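Local coordinates for beta-hydroxyacyl-(Acyl-carrier-protein) dehydratase FabA/FabZ (Xenorhabdus doucetiae, PDB 6QSR) that forms, with a partner chain, the dehydratase heterocomplex of aryl polyene pigment biosynthesis, where it probably acts as a hotdog-fold lyase on 3-hydroxyacyl-ACP substrates, at residues L26-Y31 / I87-G92; M38-Q43 / A79-A84; I45-N50 / S91-K96. All coordinates share one frame; numbering follows the deposited sequence.

Contact 1 (L26-Y31 / I87-G92); sequences LPVDRY and IGVWSG. With NA (sodium ion), chain C.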
loop_
_atom_site.group_PDB
_atom_site.type_symbol
_atom_site.label_atom_id
_atom_site.label_comp_id
_atom_site.label_asym_id
_atom_site.label_seq_id
_atom_site.Cartn_x
_atom_site.Cartn_y
_atom_site.Cartn_z
ATOM N N LEU B 26 -18.990 -8.581 10.850
ATOM C CA LEU B 26 -17.898 -8.993 11.728
ATOM C C LEU B 26 -16.874 -7.855 11.861
ATOM O O LEU B 26 -16.889 -6.907 11.056
ATOM C CB LEU B 26 -17.201 -10.241 11.176
ATOM C CG LEU B 26 -18.011 -11.543 11.152
ATOM C CD1 LEU B 26 -17.373 -12.551 10.211
ATOM C CD2 LEU B 26 -18.149 -12.126 12.553
ATOM N N PRO B 27 -15.995 -7.928 12.885
ATOM C CA PRO B 27 -14.856 -7.007 12.953
ATOM C C PRO B 27 -14.060 -7.054 11.647
ATOM O O PRO B 27 -13.874 -8.133 11.084
ATOM C CB PRO B 27 -14.035 -7.544 14.130
ATOM C CG PRO B 27 -15.026 -8.242 14.993
ATOM C CD PRO B 27 -16.068 -8.803 14.070
ATOM N N VAL B 28 -13.625 -5.899 11.152
ATOM C CA VAL B 28 -13.069 -5.814 9.794
ATOM C C VAL B 28 -11.883 -6.779 9.538
ATOM O O VAL B 28 -11.755 -7.339 8.443
ATOM C CB VAL B 28 -12.773 -4.337 9.406
ATOM C CG1 VAL B 28 -11.605 -3.760 10.182
ATOM C CG2 VAL B 28 -12.559 -4.194 7.910
ATOM N N ASP B 29 -11.059 -7.017 10.558
ATOM C CA ASP B 29 -9.965 -8.010 10.474
ATOM C C ASP B 29 -10.415 -9.443 10.129
ATOM O O ASP B 29 -9.639 -10.200 9.544
ATOM C CB ASP B 29 -9.112 -8.008 11.756
ATOM C CG ASP B 29 -9.819 -8.648 12.944
ATOM O OD1 ASP B 29 -10.471 -7.919 13.709
ATOM O OD2 ASP B 29 -9.729 -9.882 13.106
ATOM N N ARG B 30 -11.643 -9.816 10.488
ATOM C CA ARG B 30 -12.183 -11.152 10.180
ATOM C C ARG B 30 -12.415 -11.421 8.678
ATOM O O ARG B 30 -12.495 -12.577 8.262
ATOM C CB ARG B 30 -13.489 -11.400 10.955
ATOM C CG ARG B 30 -13.379 -11.288 12.474
ATOM C CD ARG B 30 -12.453 -12.332 13.082
ATOM N NE ARG B 30 -12.529 -12.328 14.546
ATOM C CZ ARG B 30 -13.482 -12.915 15.277
ATOM N NH1 ARG B 30 -13.432 -12.831 16.606
ATOM N NH2 ARG B 30 -14.489 -13.584 14.703
ATOM N N TYR B 31 -12.522 -10.363 7.874
ATOM C CA TYR B 31 -12.657 -10.475 6.421
ATOM C C TYR B 31 -11.323 -10.468 5.642
ATOM O O TYR B 31 -11.330 -10.639 4.418
ATOM C CB TYR B 31 -13.547 -9.339 5.901
ATOM C CG TYR B 31 -14.949 -9.344 6.473
ATOM C CD1 TYR B 31 -15.886 -10.296 6.063
ATOM C CD2 TYR B 31 -15.350 -8.387 7.409
ATOM C CE1 TYR B 31 -17.178 -10.300 6.573
ATOM C CE2 TYR B 31 -16.639 -8.380 7.924
ATOM C CZ TYR B 31 -17.549 -9.336 7.509
ATOM O OH TYR B 31 -18.823 -9.321 8.030
ATOM N N ILE B 87 -10.855 -3.421 -0.578
ATOM C CA ILE B 87 -11.094 -4.412 -1.624
ATOM C C ILE B 87 -10.991 -5.807 -1.002
ATOM O O ILE B 87 -11.786 -6.701 -1.324
ATOM C CB ILE B 87 -10.104 -4.265 -2.818
ATOM C CG1 ILE B 87 -10.305 -2.927 -3.542
ATOM C CG2 ILE B 87 -10.281 -5.416 -3.812
ATOM C CD1 ILE B 87 -9.121 -2.518 -4.400
ATOM N N GLY B 88 -10.005 -5.984 -0.123
ATOM C CA GLY B 88 -9.857 -7.206 0.671
ATOM C C GLY B 88 -11.076 -7.571 1.502
ATOM O O GLY B 88 -11.451 -8.748 1.570
ATOM N N VAL B 89 -11.691 -6.566 2.127
ATOM C CA VAL B 89 -12.923 -6.749 2.898
ATOM C C VAL B 89 -14.057 -7.203 1.970
ATOM O O VAL B 89 -14.777 -8.151 2.296
ATOM C CB VAL B 89 -13.321 -5.461 3.660
ATOM C CG1 VAL B 89 -14.736 -5.557 4.229
ATOM C CG2 VAL B 89 -12.317 -5.159 4.775
ATOM N N TRP B 90 -14.209 -6.528 0.827
ATOM C CA TRP B 90 -15.171 -6.935 -0.200
ATOM C C TRP B 90 -15.076 -8.423 -0.548
ATOM O O TRP B 90 -16.082 -9.135 -0.478
ATOM C CB TRP B 90 -15.029 -6.083 -1.464
ATOM C CG TRP B 90 -16.037 -6.403 -2.518
ATOM C CD1 TRP B 90 -17.282 -5.862 -2.654
ATOM C CD2 TRP B 90 -15.885 -7.339 -3.585
ATOM N NE1 TRP B 90 -17.910 -6.397 -3.746
ATOM C CE2 TRP B 90 -17.079 -7.317 -4.332
ATOM C CE3 TRP B 90 -14.859 -8.214 -3.973
ATOM C CZ2 TRP B 90 -17.276 -8.133 -5.452
ATOM C CZ3 TRP B 90 -15.049 -9.016 -5.092
ATOM C CH2 TRP B 90 -16.253 -8.977 -5.814
ATOM N N SER B 91 -13.878 -8.891 -0.904
ATOM C CA SER B 91 -13.710 -10.288 -1.305
ATOM C C SER B 91 -13.900 -11.234 -0.125
ATOM O O SER B 91 -14.489 -12.303 -0.288
ATOM C CB SER B 91 -12.359 -10.533 -1.981
ATOM O OG SER B 91 -11.294 -10.108 -1.161
ATOM N N GLY B 92 -13.437 -10.827 1.056
ATOM C CA GLY B 92 -13.640 -11.602 2.280
ATOM C C GLY B 92 -15.093 -11.836 2.647
ATOM O O GLY B 92 -15.471 -12.961 2.990
HETATM NA NA NA C . -7.515 -11.285 9.623
HETATM O O HOH W 1 -7.493 -11.195 12.060
HETATM O O HOH W 2 -10.005 -10.973 1.986
HETATM O O HOH W 3 -7.280 -13.477 9.877
#
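V28 and V89 meet methyl to methyl, their side chains crossing at about a right angle; the 3.3 Å between V28 CG2 and V89 CG2 is short for two methyl carbons. V28 turns CG2 to this position by placing it anti to its backbone N and beside the carbonyl carbon. Y31 approaches with the rim of its ring: CD1 lies 3.8 Å from G92 C, close to the ring plane, whereas V89 CG1 comes in obliquely, 4.3 Å from Y31 CD2. The far end of the ring is held from its own segment, since L26 N donates to Y31 OH over 2.9 Å at 150°. At G92, lacking a side chain, the backbones close to 4.4 Å between Y31 CA and G92 CA, and G92 CA makes a C-H...O contact to Y31 O (3.3 Å, 153°). The carbonyls Y31 O and G88 O are bridged by one water that donates to each. Two residues before Y31, D29 O binds the sodium ion at 2.4 Å, alongside the carbonyls of L32 and H34. The 3-10 turn 28-31 lies against helix 79-97, the long helix of the hotdog fold, while V44 on strand 43-48 touches V28, Y31 and V89.

Contact 2 (M38-Q43 / A79-A84); sequences MVLLEQ and AIEMMA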
loop_
_atom_site.group_PDB
_atom_site.type_symbol
_atom_site.label_atom_id
_atom_site.label_comp_id
_atom_site.label_asym_id
_atom_site.label_seq_id
_atom_site.Cartn_x
_atom_site.Cartn_y
_atom_site.Cartn_z
ATOM N N MET B 38 -1.040 -5.023 10.929
ATOM C CA MET B 38 -1.211 -4.678 9.507
ATOM C C MET B 38 -2.661 -4.660 8.998
ATOM O O MET B 38 -2.901 -4.847 7.803
ATOM C CB MET B 38 -0.341 -5.604 8.634
ATOM C CG MET B 38 1.120 -5.210 8.636
ATOM S SD MET B 38 1.404 -3.539 8.014
ATOM C CE MET B 38 0.676 -3.631 6.379
ATOM N N VAL B 39 -3.625 -4.422 9.887
ATOM C CA VAL B 39 -4.990 -4.113 9.472
ATOM C C VAL B 39 -5.138 -2.624 9.681
ATOM O O VAL B 39 -5.042 -2.142 10.813
ATOM C CB VAL B 39 -6.040 -4.873 10.295
ATOM C CG1 VAL B 39 -7.451 -4.429 9.919
ATOM C CG2 VAL B 39 -5.872 -6.370 10.106
ATOM N N LEU B 40 -5.380 -1.900 8.591
ATOM C CA LEU B 40 -5.416 -0.446 8.610
ATOM C C LEU B 40 -6.843 0.105 8.435
ATOM O O LEU B 40 -7.014 1.241 8.023
ATOM C CB LEU B 40 -4.463 0.114 7.537
ATOM C CG LEU B 40 -2.989 0.183 7.956
ATOM C CD1 LEU B 40 -2.302 -1.176 7.852
ATOM C CD2 LEU B 40 -2.241 1.218 7.134
ATOM N N LEU B 41 -7.852 -0.701 8.768
ATOM C CA LEU B 41 -9.247 -0.254 8.800
ATOM C C LEU B 41 -9.837 -0.646 10.146
ATOM O O LEU B 41 -9.351 -1.572 10.790
ATOM C CB LEU B 41 -10.061 -0.886 7.662
ATOM C CG LEU B 41 -9.499 -0.765 6.243
ATOM C CD1 LEU B 41 -10.265 -1.671 5.286
ATOM C CD2 LEU B 41 -9.554 0.679 5.780
ATOM N N GLU B 42 -10.891 0.052 10.551
ATOM C CA GLU B 42 -11.546 -0.169 11.847
ATOM C C GLU B 42 -12.995 -0.653 11.769
ATOM O O GLU B 42 -13.432 -1.364 12.658
ATOM C CB GLU B 42 -11.451 1.108 12.690
ATOM C CG GLU B 42 -10.027 1.361 13.169
ATOM C CD GLU B 42 -9.807 2.702 13.848
ATOM O OE1 GLU B 42 -10.546 3.671 13.572
ATOM O OE2 GLU B 42 -8.855 2.789 14.656
ATOM N N GLN B 43 -13.732 -0.291 10.719
ATOM C CA GLN B 43 -15.168 -0.558 10.661
ATOM C C GLN B 43 -15.629 -0.875 9.230
ATOM O O GLN B 43 -15.297 -0.132 8.301
ATOM C CB GLN B 43 -15.891 0.685 11.180
ATOM C CG GLN B 43 -17.388 0.550 11.384
ATOM C CD GLN B 43 -17.794 0.405 12.838
ATOM O OE1 GLN B 43 -17.162 -0.322 13.611
ATOM N NE2 GLN B 43 -18.865 1.097 13.218
ATOM N N ALA B 79 -3.190 5.929 1.556
ATOM C CA ALA B 79 -4.443 5.775 0.824
ATOM C C ALA B 79 -4.521 4.489 -0.010
ATOM O O ALA B 79 -5.568 3.836 -0.044
ATOM C CB ALA B 79 -4.686 6.993 -0.068
ATOM N N ILE B 80 -3.428 4.117 -0.675
ATOM C CA ILE B 80 -3.440 2.896 -1.480
ATOM C C ILE B 80 -3.640 1.636 -0.639
ATOM O O ILE B 80 -4.346 0.717 -1.075
ATOM C CB ILE B 80 -2.205 2.728 -2.399
ATOM C CG1 ILE B 80 -0.886 2.684 -1.622
ATOM C CG2 ILE B 80 -2.185 3.845 -3.421
ATOM C CD1 ILE B 80 -0.061 1.442 -1.869
ATOM N N GLU B 81 -3.059 1.608 0.562
ATOM C CA GLU B 81 -3.193 0.462 1.465
ATOM C C GLU B 81 -4.576 0.400 2.112
ATOM O O GLU B 81 -5.114 -0.684 2.298
ATOM C CB GLU B 81 -2.114 0.478 2.557
ATOM C CG GLU B 81 -2.102 -0.748 3.483
ATOM C CD GLU B 81 -1.823 -2.069 2.773
ATOM O OE1 GLU B 81 -1.316 -2.054 1.633
ATOM O OE2 GLU B 81 -2.105 -3.139 3.356
ATOM N N MET B 82 -5.137 1.547 2.480
ATOM C CA MET B 82 -6.503 1.579 2.987
ATOM C C MET B 82 -7.497 1.143 1.883
ATOM O O MET B 82 -8.391 0.338 2.131
ATOM C CB MET B 82 -6.842 2.957 3.565
ATOM C CG MET B 82 -6.051 3.314 4.833
ATOM S SD MET B 82 -6.519 4.916 5.526
ATOM C CE MET B 82 -5.709 5.989 4.350
ATOM N N MET B 83 -7.303 1.631 0.658
ATOM C CA MET B 83 -8.135 1.215 -0.488
ATOM C C MET B 83 -7.976 -0.265 -0.833
ATOM O O MET B 83 -8.970 -0.956 -1.115
ATOM C CB MET B 83 -7.844 2.090 -1.705
ATOM C CG MET B 83 -8.444 3.477 -1.590
ATOM S SD MET B 83 -8.107 4.498 -3.042
ATOM C CE MET B 83 -6.564 5.242 -2.577
ATOM N N ALA B 84 -6.737 -0.749 -0.785
ATOM C CA ALA B 84 -6.440 -2.158 -1.033
ATOM C C ALA B 84 -7.143 -3.056 -0.026
ATOM O O ALA B 84 -7.760 -4.067 -0.404
ATOM C CB ALA B 84 -4.939 -2.401 -0.988
#
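The flat group here is the carboxylate of E81: the methyl CE of M38 sits above its plane, 4.1 Å from E81 OE2, and the same oxygen accepts a hydrogen bond from Q85 NE2 one helical turn further on. M38 and E81 cross at about a right angle; the bends at chi2 and chi3 curl the methionine's end back toward the acid. Packing from V42 of the partner chain also reaches E81, so this side of the contact borders the heterodimer interface. In hotdog terms, the chain leading into strand 43-48 runs here beside the first turns of the central helix 79-97, around which the antiparallel sheet curls.

The rest is carbon packing, partly against backbone carbonyls. L40 meets the aliphatic part of E81 rather than its acid group, L40 CD2 lying 4.1 Å from E81 CG. E81 presents that carbon by setting CG anti to its backbone N (chi1 -175°). L41 crosses M82 obliquely: L41 CD2 comes closest, 3.8 Å from M82 O and 4.2 Å from M82 CB, with CD1 slightly farther from the same carbonyl oxygen. On their other sides L41 reaches I129 and C54 of the sheet, and M82 reaches L127 and V56. Beyond the leucines, E42 and Q43 both face Q55, a classic beta bulge where the chain joins the sheet. L40 N is bonded to Q85 OE1, but L40 O is buried without a polar partner in the model and has M82 CG 3.9 Å away.

Contact 3 (I45-N50 / S91-K96); sequences INVSDN and SGWHRK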
loop_
_atom_site.group_PDB
_atom_site.type_symbol
_atom_site.label_atom_id
_atom_site.label_comp_id
_atom_site.label_asym_id
_atom_site.label_seq_id
_atom_site.Cartn_x
_atom_site.Cartn_y
_atom_site.Cartn_z
ATOM N N ILE B 45 -18.718 -0.572 6.997
ATOM C CA ILE B 45 -19.968 0.201 6.983
ATOM C C ILE B 45 -20.999 -0.461 6.059
ATOM O O ILE B 45 -22.167 -0.599 6.425
ATOM C CB ILE B 45 -19.718 1.662 6.549
ATOM C CG1 ILE B 45 -18.682 2.356 7.453
ATOM C CG2 ILE B 45 -21.011 2.467 6.553
ATOM C CD1 ILE B 45 -19.079 2.504 8.909
ATOM N N ASN B 46 -20.578 -0.848 4.860
ATOM C CA ASN B 46 -21.481 -1.492 3.904
ATOM C C ASN B 46 -20.708 -2.339 2.909
ATOM O O ASN B 46 -19.560 -2.020 2.564
ATOM C CB ASN B 46 -22.315 -0.441 3.158
ATOM C CG ASN B 46 -23.740 -0.887 2.934
ATOM O OD1 ASN B 46 -24.011 -1.725 2.075
ATOM N ND2 ASN B 46 -24.664 -0.336 3.717
ATOM N N VAL B 47 -21.337 -3.428 2.473
ATOM C CA VAL B 47 -20.817 -4.258 1.392
ATOM C C VAL B 47 -21.973 -4.729 0.518
ATOM O O VAL B 47 -23.037 -5.106 1.032
ATOM C CB VAL B 47 -20.080 -5.531 1.896
ATOM C CG1 VAL B 47 -19.252 -6.126 0.761
ATOM C CG2 VAL B 47 -19.188 -5.251 3.101
ATOM N N SER B 48 -21.744 -4.729 -0.793
ATOM C CA SER B 48 -22.694 -5.281 -1.751
ATOM C C SER B 48 -21.925 -5.952 -2.877
ATOM O O SER B 48 -20.697 -5.956 -2.871
ATOM C CB SER B 48 -23.610 -4.178 -2.289
ATOM O OG SER B 48 -22.928 -3.332 -3.191
ATOM N N ASP B 49 -22.645 -6.493 -3.855
ATOM C CA ASP B 49 -22.017 -7.197 -4.976
ATOM C C ASP B 49 -21.069 -6.338 -5.826
ATOM O O ASP B 49 -20.217 -6.891 -6.505
ATOM C CB ASP B 49 -23.079 -7.836 -5.889
ATOM C CG ASP B 49 -23.844 -8.965 -5.207
ATOM O OD1 ASP B 49 -25.094 -8.933 -5.228
ATOM O OD2 ASP B 49 -23.201 -9.879 -4.648
ATOM N N ASN B 50 -21.207 -5.011 -5.810
ATOM C CA ASN B 50 -20.307 -4.153 -6.594
ATOM C C ASN B 50 -19.676 -2.970 -5.824
ATOM O O ASN B 50 -19.150 -2.046 -6.454
ATOM C CB ASN B 50 -21.056 -3.638 -7.822
ATOM C CG ASN B 50 -22.216 -2.725 -7.463
ATOM O OD1 ASN B 50 -22.362 -2.315 -6.310
ATOM N ND2 ASN B 50 -23.048 -2.404 -8.449
ATOM N N SER B 91 -13.878 -8.891 -0.904
ATOM C CA SER B 91 -13.710 -10.288 -1.305
ATOM C C SER B 91 -13.900 -11.234 -0.125
ATOM O O SER B 91 -14.489 -12.303 -0.288
ATOM C CB SER B 91 -12.359 -10.533 -1.981
ATOM O OG SER B 91 -11.294 -10.108 -1.161
ATOM N N GLY B 92 -13.437 -10.827 1.056
ATOM C CA GLY B 92 -13.640 -11.602 2.280
ATOM C C GLY B 92 -15.093 -11.836 2.647
ATOM O O GLY B 92 -15.471 -12.961 2.990
ATOM N N TRP B 93 -15.892 -10.768 2.591
ATOM C CA TRP B 93 -17.332 -10.821 2.870
ATOM C C TRP B 93 -18.040 -11.805 1.938
ATOM O O TRP B 93 -18.834 -12.626 2.389
ATOM C CB TRP B 93 -17.988 -9.419 2.762
ATOM C CG TRP B 93 -19.475 -9.450 2.420
ATOM C CD1 TRP B 93 -20.023 -9.518 1.171
ATOM C CD2 TRP B 93 -20.574 -9.422 3.334
ATOM N NE1 TRP B 93 -21.391 -9.540 1.245
ATOM C CE2 TRP B 93 -21.760 -9.480 2.562
ATOM C CE3 TRP B 93 -20.674 -9.354 4.727
ATOM C CZ2 TRP B 93 -23.035 -9.471 3.140
ATOM C CZ3 TRP B 93 -21.944 -9.347 5.304
ATOM C CH2 TRP B 93 -23.108 -9.403 4.508
ATOM N N HIS B 94 -17.748 -11.699 0.645
ATOM C CA HIS B 94 -18.363 -12.562 -0.364
ATOM C C HIS B 94 -17.948 -14.029 -0.278
ATOM O O HIS B 94 -18.767 -14.911 -0.543
ATOM C CB HIS B 94 -18.135 -11.988 -1.763
ATOM C CG HIS B 94 -18.982 -10.790 -2.033
ATOM N ND1 HIS B 94 -18.481 -9.507 -2.043
ATOM C CD2 HIS B 94 -20.317 -10.676 -2.225
ATOM C CE1 HIS B 94 -19.467 -8.660 -2.268
ATOM N NE2 HIS B 94 -20.591 -9.341 -2.378
ATOM N N ARG B 95 -16.700 -14.291 0.108
ATOM C CA ARG B 95 -16.265 -15.661 0.419
ATOM C C ARG B 95 -17.014 -16.252 1.624
ATOM O O ARG B 95 -17.383 -17.433 1.608
ATOM C CB ARG B 95 -14.759 -15.721 0.685
ATOM C CG ARG B 95 -13.883 -15.654 -0.551
ATOM C CD ARG B 95 -12.431 -15.719 -0.116
ATOM N NE ARG B 95 -11.482 -15.769 -1.234
ATOM C CZ ARG B 95 -10.565 -16.721 -1.455
ATOM N NH1 ARG B 95 -9.767 -16.619 -2.517
ATOM N NH2 ARG B 95 -10.412 -17.768 -0.638
ATOM N N LYS B 96 -17.229 -15.432 2.657
ATOM C CA LYS B 96 -17.963 -15.856 3.858
ATOM C C LYS B 96 -19.448 -16.104 3.594
ATOM O O LYS B 96 -20.012 -17.064 4.123
ATOM C CB LYS B 96 -17.800 -14.846 4.999
ATOM C CG LYS B 96 -16.375 -14.759 5.519
ATOM C CD LYS B 96 -16.281 -14.734 7.036
ATOM C CE LYS B 96 -14.908 -15.209 7.483
ATOM N NZ LYS B 96 -14.645 -14.900 8.912
#
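V47 and W93 make the CH-pi part of this contact. V47 CG1 stands 3.9 Å from the centroid of the five-membered ring of W93 and 29° off the ring normal, so the methyl lies over the face. Its nearest ring atom is W93 CD1, at 3.5 Å from V47 CG1, and the two side chains run alongside one another, pointing opposite ways. The indole reaches the strand because W93 CG is anti to its backbone N (chi1 154°).

Ring packing within the helix comes next. W93 CD1 lies 3.4 Å above the H94 ring, over its centre, while H94 ND1 lies at the indole's edge, in its plane; the valine takes a face of the indole and the imidazole its rim.

The polar approaches are close without being hydrogen bonds. S48 O comes in at the edge of the H94 ring, near its plane, 3.0 Å from CE1 of H94; the line to NE2 is longer and badly angled. D49 bends its carboxylate back toward the helix, and its OD2 lies 3.5 Å from H94 NE2, oblique to the ring. The firm bond of the histidine is elsewhere, from ND1 to W90 O one turn earlier. That bond is consistent with the ring's rotation, which turns CE1 and NE2 toward S48 and D49. S48 O also receives a weak hydrogen bond from W90 NE1, and D49 OD2 has a long, weak ion pair with R98.

The segment axes of strand 45-48 and helix 91-96 come within 9.0 Å, with 62° between their directions. At this surface edge of the hotdog, Y25 contributes its hydroxyl to V47 N and its ring to W93, while the strand continues the sheet through its bulged pairing, at I45 and N46, with H53 on strand 51-57.

All three contacts lay N-terminal chain along helix 79-97: contact 2 on its first turns, contact 1 in the middle, contact 3 toward its end. Contacts 1 and 3 have centres about 7 Å apart and share S91 and G92; R30 O probably accepts a hydrogen bond from K96 NZ at 3.2 Å. Contacts 1 and 2, with centres about 10 Å apart, meet where V28 CG1 packs 3.2 Å from L41 O. Contacts 2 and 3, centres about 15 Å apart, share the helix and adjoin in sequence but do not otherwise touch. The sodium ion belongs to contact 1 through D29. In contact 2 the side chain of M38 is about 9 Å from the bound sodium ion.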